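Local coordinates for protein Pa14_01140 (Pseudomonas aeruginosa, PDB 6OX6) that serves as the immunity protein of the type VI secretion effector Tas1, a (p)ppApp-synthesizing toxin, helping to keep it from becoming active too soon, at residues Y15-R26 against T66-G77. Sequence-based numbering, arbitrary orientation. Where two conformers were deposited one is given.
Sequences YIDYDFEDVTYR and TREEYETGFPKG
Tyr15 and Tyr70 carry the aromatic part of this contact, their ring centroids 5.5 Å apart and their planes inclined at 49°, too oblique for either a stack or a T-shaped pair. The Tyr15 ring also receives a CH-pi contact, with Arg67 CA 3.7 Å from its centroid and only 10° off the ring normal. Beyond that point the Arg67 chain runs alongside the ring, and Arg67 CD passes 3.4 Å from Tyr15 OH before the chain bends away. A second CH-pi contact is made by Arg26, whose CB lies over a face of the Tyr70 ring, offset toward the rim. With CG anti to the backbone N (chi1 177°), the Tyr70 ring is turned toward the strands, and Tyr70 OH is hydrogen-bonded to Glu43 OE2, which also forms a salt bridge with Arg26 NE.

These contacts lay helix 67-72 across one face of a beta-hairpin, strands 15-18 and 23-26, in the antiparallel sheet; Ile16, Val23 and Tyr25 point away from the helix. Asp22 and Val23 both face Tyr18, a G1 beta bulge at the hairpin turn, while Thr66 and Glu69 close a capping box where the helix starts.

Past the helix, the Phe74 ring has Thr24 CG2 3.8 Å from its CE1, and Asp17 OD1 lies over one face of that ring, offset toward the rim; Asp17 OD1 is hydrogen-bonded to Tyr39 OH, and the Tyr39 ring stacks on Phe74.

The polar links are water-mediated. One water donates to Thr24 OG1 (2.7 Å), which is also hydrogen-bonded to Arg37 O, and to Tyr70 O; another joins Asp22 OD2 to the N of the poorly ordered Gly77.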
loop_
_atom_site.group_PDB
_atom_site.type_symbol
_atom_site.label_atom_id
_atom_site.label_comp_id
_atom_site.label_asym_id
_atom_site.label_seq_id
_atom_site.Cartn_x
_atom_site.Cartn_y
_atom_site.Cartn_z
ATOM N N TYR B 15 9.915 13.253 -11.553
ATOM C CA TYR B 15 8.471 13.452 -11.491
ATOM C C TYR B 15 7.794 12.085 -11.574
ATOM O O TYR B 15 8.144 11.262 -12.430
ATOM C CB TYR B 15 7.996 14.384 -12.615
ATOM C CG TYR B 15 8.670 15.755 -12.563
ATOM C CD1 TYR B 15 9.920 15.967 -13.155
ATOM C CD2 TYR B 15 8.073 16.824 -11.893
ATOM C CE1 TYR B 15 10.550 17.224 -13.109
ATOM C CE2 TYR B 15 8.684 18.099 -11.851
ATOM C CZ TYR B 15 9.918 18.284 -12.458
ATOM O OH TYR B 15 10.512 19.538 -12.397
ATOM N N ILE B 16 6.806 11.873 -10.704
ATOM C CA ILE B 16 6.258 10.564 -10.385
ATOM C C ILE B 16 4.744 10.618 -10.477
ATOM O O ILE B 16 4.130 11.546 -9.940
ATOM C CB ILE B 16 6.674 10.152 -8.967
ATOM C CG1 ILE B 16 8.183 9.968 -8.911
ATOM C CG2 ILE B 16 5.924 8.947 -8.533
ATOM C CD1 ILE B 16 8.702 9.903 -7.497
ATOM N N ASP B 17 4.145 9.626 -11.147
ATOM C CA ASP B 17 2.703 9.428 -11.159
ATOM C C ASP B 17 2.379 8.107 -10.464
ATOM O O ASP B 17 2.953 7.072 -10.801
ATOM C CB ASP B 17 2.172 9.413 -12.594
ATOM C CG ASP B 17 0.678 9.096 -12.669
ATOM O OD1 ASP B 17 -0.049 9.375 -11.688
ATOM O OD2 ASP B 17 0.234 8.548 -13.713
ATOM N N TYR B 18 1.459 8.133 -9.522
ATOM C CA TYR B 18 1.032 6.922 -8.814
ATOM C C TYR B 18 -0.477 6.846 -8.999
ATOM O O TYR B 18 -1.225 7.446 -8.217
ATOM C CB TYR B 18 1.431 6.997 -7.336
ATOM C CG TYR B 18 1.045 5.798 -6.462
ATOM C CD1 TYR B 18 0.922 4.505 -6.995
ATOM C CD2 TYR B 18 0.819 5.967 -5.090
ATOM C CE1 TYR B 18 0.577 3.408 -6.182
ATOM C CE2 TYR B 18 0.473 4.876 -4.283
ATOM C CZ TYR B 18 0.378 3.605 -4.843
ATOM O OH TYR B 18 0.025 2.549 -4.041
ATOM N N ASP B 19 -0.933 6.125 -10.032
ATOM C CA ASP B 19 -2.354 6.206 -10.354
ATOM C C ASP B 19 -3.226 5.515 -9.312
ATOM O O ASP B 19 -4.363 5.957 -9.097
ATOM C CB ASP B 19 -2.660 5.652 -11.747
ATOM C CG ASP B 19 -3.887 6.332 -12.380
ATOM O OD1 ASP B 19 -5.014 6.087 -11.902
ATOM O OD2 ASP B 19 -3.736 7.131 -13.329
ATOM N N PHE B 20 -2.717 4.490 -8.613
ATOM C CA PHE B 20 -3.551 3.818 -7.615
ATOM C C PHE B 20 -4.162 4.804 -6.619
ATOM O O PHE B 20 -5.334 4.673 -6.266
ATOM C CB PHE B 20 -2.761 2.732 -6.883
ATOM C CG PHE B 20 -3.618 1.890 -5.962
ATOM C CD1 PHE B 20 -4.659 1.115 -6.465
ATOM C CD2 PHE B 20 -3.408 1.915 -4.583
ATOM C CE1 PHE B 20 -5.457 0.346 -5.610
ATOM C CE2 PHE B 20 -4.200 1.147 -3.714
ATOM C CZ PHE B 20 -5.234 0.364 -4.232
ATOM N N GLU B 21 -3.406 5.819 -6.183
ATOM C CA GLU B 21 -3.942 6.817 -5.258
ATOM C C GLU B 21 -4.072 8.195 -5.894
ATOM O O GLU B 21 -4.109 9.199 -5.183
ATOM C CB GLU B 21 -3.092 6.913 -3.982
ATOM C CG GLU B 21 -3.012 5.616 -3.140
ATOM C CD GLU B 21 -3.205 5.836 -1.646
ATOM O OE1 GLU B 21 -3.800 6.860 -1.225
ATOM O OE2 GLU B 21 -2.713 4.990 -0.876
ATOM N N ASP B 22 -4.152 8.283 -7.215
ATOM C CA ASP B 22 -4.433 9.580 -7.870
ATOM C C ASP B 22 -3.504 10.700 -7.371
ATOM O O ASP B 22 -3.940 11.805 -7.049
ATOM C CB ASP B 22 -5.895 9.975 -7.652
ATOM C CG ASP B 22 -6.861 9.137 -8.479
ATOM O OD1 ASP B 22 -6.398 8.294 -9.267
ATOM O OD2 ASP B 22 -8.087 9.335 -8.340
ATOM N N VAL B 23 -2.210 10.409 -7.282
ATOM C CA VAL B 23 -1.267 11.356 -6.703
ATOM C C VAL B 23 -0.016 11.419 -7.575
ATOM O O VAL B 23 0.361 10.432 -8.228
ATOM C CB VAL B 23 -0.940 10.994 -5.228
ATOM C CG1 VAL B 23 -0.290 9.570 -5.070
ATOM C CG2 VAL B 23 -0.110 12.072 -4.588
ATOM N N THR B 24 0.595 12.613 -7.624
ATOM C CA THR B 24 1.884 12.850 -8.260
ATOM C C THR B 24 2.837 13.564 -7.297
ATOM O O THR B 24 2.427 14.251 -6.355
ATOM C CB THR B 24 1.743 13.676 -9.560
ATOM O OG1 THR B 24 1.425 15.051 -9.247
ATOM C CG2 THR B 24 0.634 13.087 -10.430
ATOM N N TYR B 25 4.133 13.408 -7.558
ATOM C CA TYR B 25 5.179 14.009 -6.744
ATOM C C TYR B 25 6.208 14.660 -7.647
ATOM O O TYR B 25 6.420 14.233 -8.798
ATOM C CB TYR B 25 5.894 12.976 -5.835
ATOM C CG TYR B 25 4.986 12.398 -4.765
ATOM C CD1 TYR B 25 4.309 11.213 -4.978
ATOM C CD2 TYR B 25 4.772 13.066 -3.570
ATOM C CE1 TYR B 25 3.477 10.693 -4.024
ATOM C CE2 TYR B 25 3.952 12.554 -2.608
ATOM C CZ TYR B 25 3.307 11.373 -2.836
ATOM O OH TYR B 25 2.481 10.851 -1.881
ATOM N N ARG B 26 6.825 15.712 -7.109
ATOM C CA ARG B 26 7.940 16.391 -7.744
ATOM C C ARG B 26 9.122 16.367 -6.784
ATOM O O ARG B 26 9.000 16.786 -5.623
ATOM C CB ARG B 26 7.559 17.821 -8.122
ATOM C CG ARG B 26 8.732 18.684 -8.580
ATOM C CD ARG B 26 8.243 20.119 -8.921
ATOM N NE ARG B 26 7.776 20.878 -7.769
ATOM C CZ ARG B 26 8.549 21.711 -7.065
ATOM N NH1 ARG B 26 9.833 21.877 -7.384
ATOM N NH2 ARG B 26 8.044 22.380 -6.033
ATOM N N THR B 66 7.209 13.060 -16.953
ATOM C CA THR B 66 8.024 14.215 -17.290
ATOM C C THR B 66 7.555 15.454 -16.529
ATOM O O THR B 66 6.443 15.506 -15.985
ATOM C CB THR B 66 7.979 14.493 -18.795
ATOM O OG1 THR B 66 6.692 15.017 -19.132
ATOM C CG2 THR B 66 8.218 13.235 -19.586
ATOM N N ARG B 67 8.401 16.478 -16.569
ATOM C CA ARG B 67 8.107 17.750 -15.935
ATOM C C ARG B 67 6.855 18.356 -16.557
ATOM O O ARG B 67 6.014 18.908 -15.848
ATOM C CB ARG B 67 9.289 18.711 -16.083
ATOM C CG ARG B 67 9.044 20.092 -15.495
ATOM C CD ARG B 67 10.306 20.937 -15.526
ATOM N NE ARG B 67 10.054 22.278 -16.044
ATOM C CZ ARG B 67 9.723 22.542 -17.304
ATOM N NH1 ARG B 67 9.603 21.554 -18.181
ATOM N NH2 ARG B 67 9.512 23.793 -17.689
ATOM N N GLU B 68 6.723 18.257 -17.880
ATOM C CA GLU B 68 5.534 18.809 -18.526
ATOM C C GLU B 68 4.276 18.057 -18.094
ATOM O O GLU B 68 3.258 18.677 -17.771
ATOM C CB GLU B 68 5.678 18.809 -20.055
ATOM C CG GLU B 68 4.355 19.054 -20.799
ATOM C CD GLU B 68 3.570 17.751 -21.045
ATOM O OE1 GLU B 68 4.221 16.697 -21.237
ATOM O OE2 GLU B 68 2.312 17.770 -21.014
ATOM N N GLU B 69 4.321 16.720 -18.074
ATOM C CA GLU B 69 3.157 15.960 -17.621
ATOM C C GLU B 69 2.767 16.345 -16.200
ATOM O O GLU B 69 1.583 16.536 -15.896
ATOM C CB GLU B 69 3.433 14.460 -17.678
ATOM C CG GLU B 69 3.637 13.906 -19.053
ATOM C CD GLU B 69 3.935 12.425 -19.002
ATOM O OE1 GLU B 69 2.988 11.602 -18.910
ATOM O OE2 GLU B 69 5.135 12.093 -18.975
ATOM N N TYR B 70 3.751 16.413 -15.305
ATOM C CA TYR B 70 3.473 16.820 -13.933
ATOM C C TYR B 70 2.847 18.205 -13.891
ATOM O O TYR B 70 1.829 18.419 -13.222
ATOM C CB TYR B 70 4.752 16.798 -13.105
ATOM C CG TYR B 70 4.542 17.273 -11.685
ATOM C CD1 TYR B 70 4.169 16.390 -10.703
ATOM C CD2 TYR B 70 4.685 18.623 -11.343
ATOM C CE1 TYR B 70 3.977 16.798 -9.412
ATOM C CE2 TYR B 70 4.479 19.049 -10.045
ATOM C CZ TYR B 70 4.124 18.126 -9.092
ATOM O OH TYR B 70 3.921 18.507 -7.804
ATOM N N GLU B 71 3.437 19.162 -14.614
ATOM C CA GLU B 71 2.940 20.529 -14.523
ATOM C C GLU B 71 1.578 20.673 -15.172
ATOM O O GLU B 71 0.764 21.489 -14.725
ATOM C CB GLU B 71 3.941 21.489 -15.150
ATOM C CG GLU B 71 5.201 21.600 -14.330
ATOM C CD GLU B 71 6.208 22.546 -14.953
ATOM O OE1 GLU B 71 5.867 23.167 -15.984
ATOM O OE2 GLU B 71 7.330 22.673 -14.404
ATOM N N THR B 72 1.304 19.891 -16.214
ATOM C CA THR B 72 -0.030 19.923 -16.797
ATOM C C THR B 72 -1.061 19.376 -15.821
ATOM O O THR B 72 -2.146 19.949 -15.658
ATOM C CB THR B 72 -0.056 19.130 -18.099
ATOM O OG1 THR B 72 0.885 19.700 -19.016
ATOM C CG2 THR B 72 -1.425 19.202 -18.699
ATOM N N GLY B 73 -0.735 18.274 -15.154
ATOM C CA GLY B 73 -1.622 17.699 -14.170
ATOM C C GLY B 73 -2.609 16.710 -14.763
ATOM O O GLY B 73 -2.777 16.582 -15.978
ATOM N N PHE B 74 -3.274 15.991 -13.865
ATOM C CA PHE B 74 -4.143 14.901 -14.211
ATOM C C PHE B 74 -5.552 15.242 -13.766
ATOM O O PHE B 74 -5.728 15.772 -12.659
ATOM C CB PHE B 74 -3.669 13.590 -13.544
ATOM C CG PHE B 74 -2.310 13.144 -14.007
ATOM C CD1 PHE B 74 -1.173 13.863 -13.671
ATOM C CD2 PHE B 74 -2.173 12.030 -14.805
ATOM C CE1 PHE B 74 0.072 13.466 -14.121
ATOM C CE2 PHE B 74 -0.932 11.618 -15.250
ATOM C CZ PHE B 74 0.193 12.335 -14.912
ATOM N N PRO B 75 -6.566 14.985 -14.591
ATOM C CA PRO B 75 -7.944 15.279 -14.180
ATOM C C PRO B 75 -8.294 14.505 -12.923
ATOM O O PRO B 75 -7.854 13.368 -12.737
ATOM C CB PRO B 75 -8.777 14.799 -15.373
ATOM C CG PRO B 75 -7.928 13.725 -16.006
ATOM C CD PRO B 75 -6.511 14.186 -15.833
ATOM N N LYS B 76 -9.109 15.118 -12.070
ATOM C CA LYS B 76 -9.545 14.481 -10.836
ATOM C C LYS B 76 -10.258 13.175 -11.168
ATOM O O LYS B 76 -11.112 13.131 -12.053
ATOM C CB LYS B 76 -10.473 15.407 -10.050
ATOM C CG LYS B 76 -10.905 14.854 -8.702
ATOM C CD LYS B 76 -12.049 15.662 -8.114
ATOM C CE LYS B 76 -13.058 16.050 -9.184
ATOM N NZ LYS B 76 -14.425 16.227 -8.619
ATOM N N GLY B 77 -9.903 12.116 -10.451
ATOM C CA GLY B 77 -10.490 10.809 -10.673
ATOM C C GLY B 77 -11.819 10.629 -9.953
ATOM O O GLY B 77 -12.628 9.761 -10.299
HETATM O O HOH W 1 -9.042 11.992 -7.834
HETATM O O HOH W 2 0.539 16.466 -11.393
#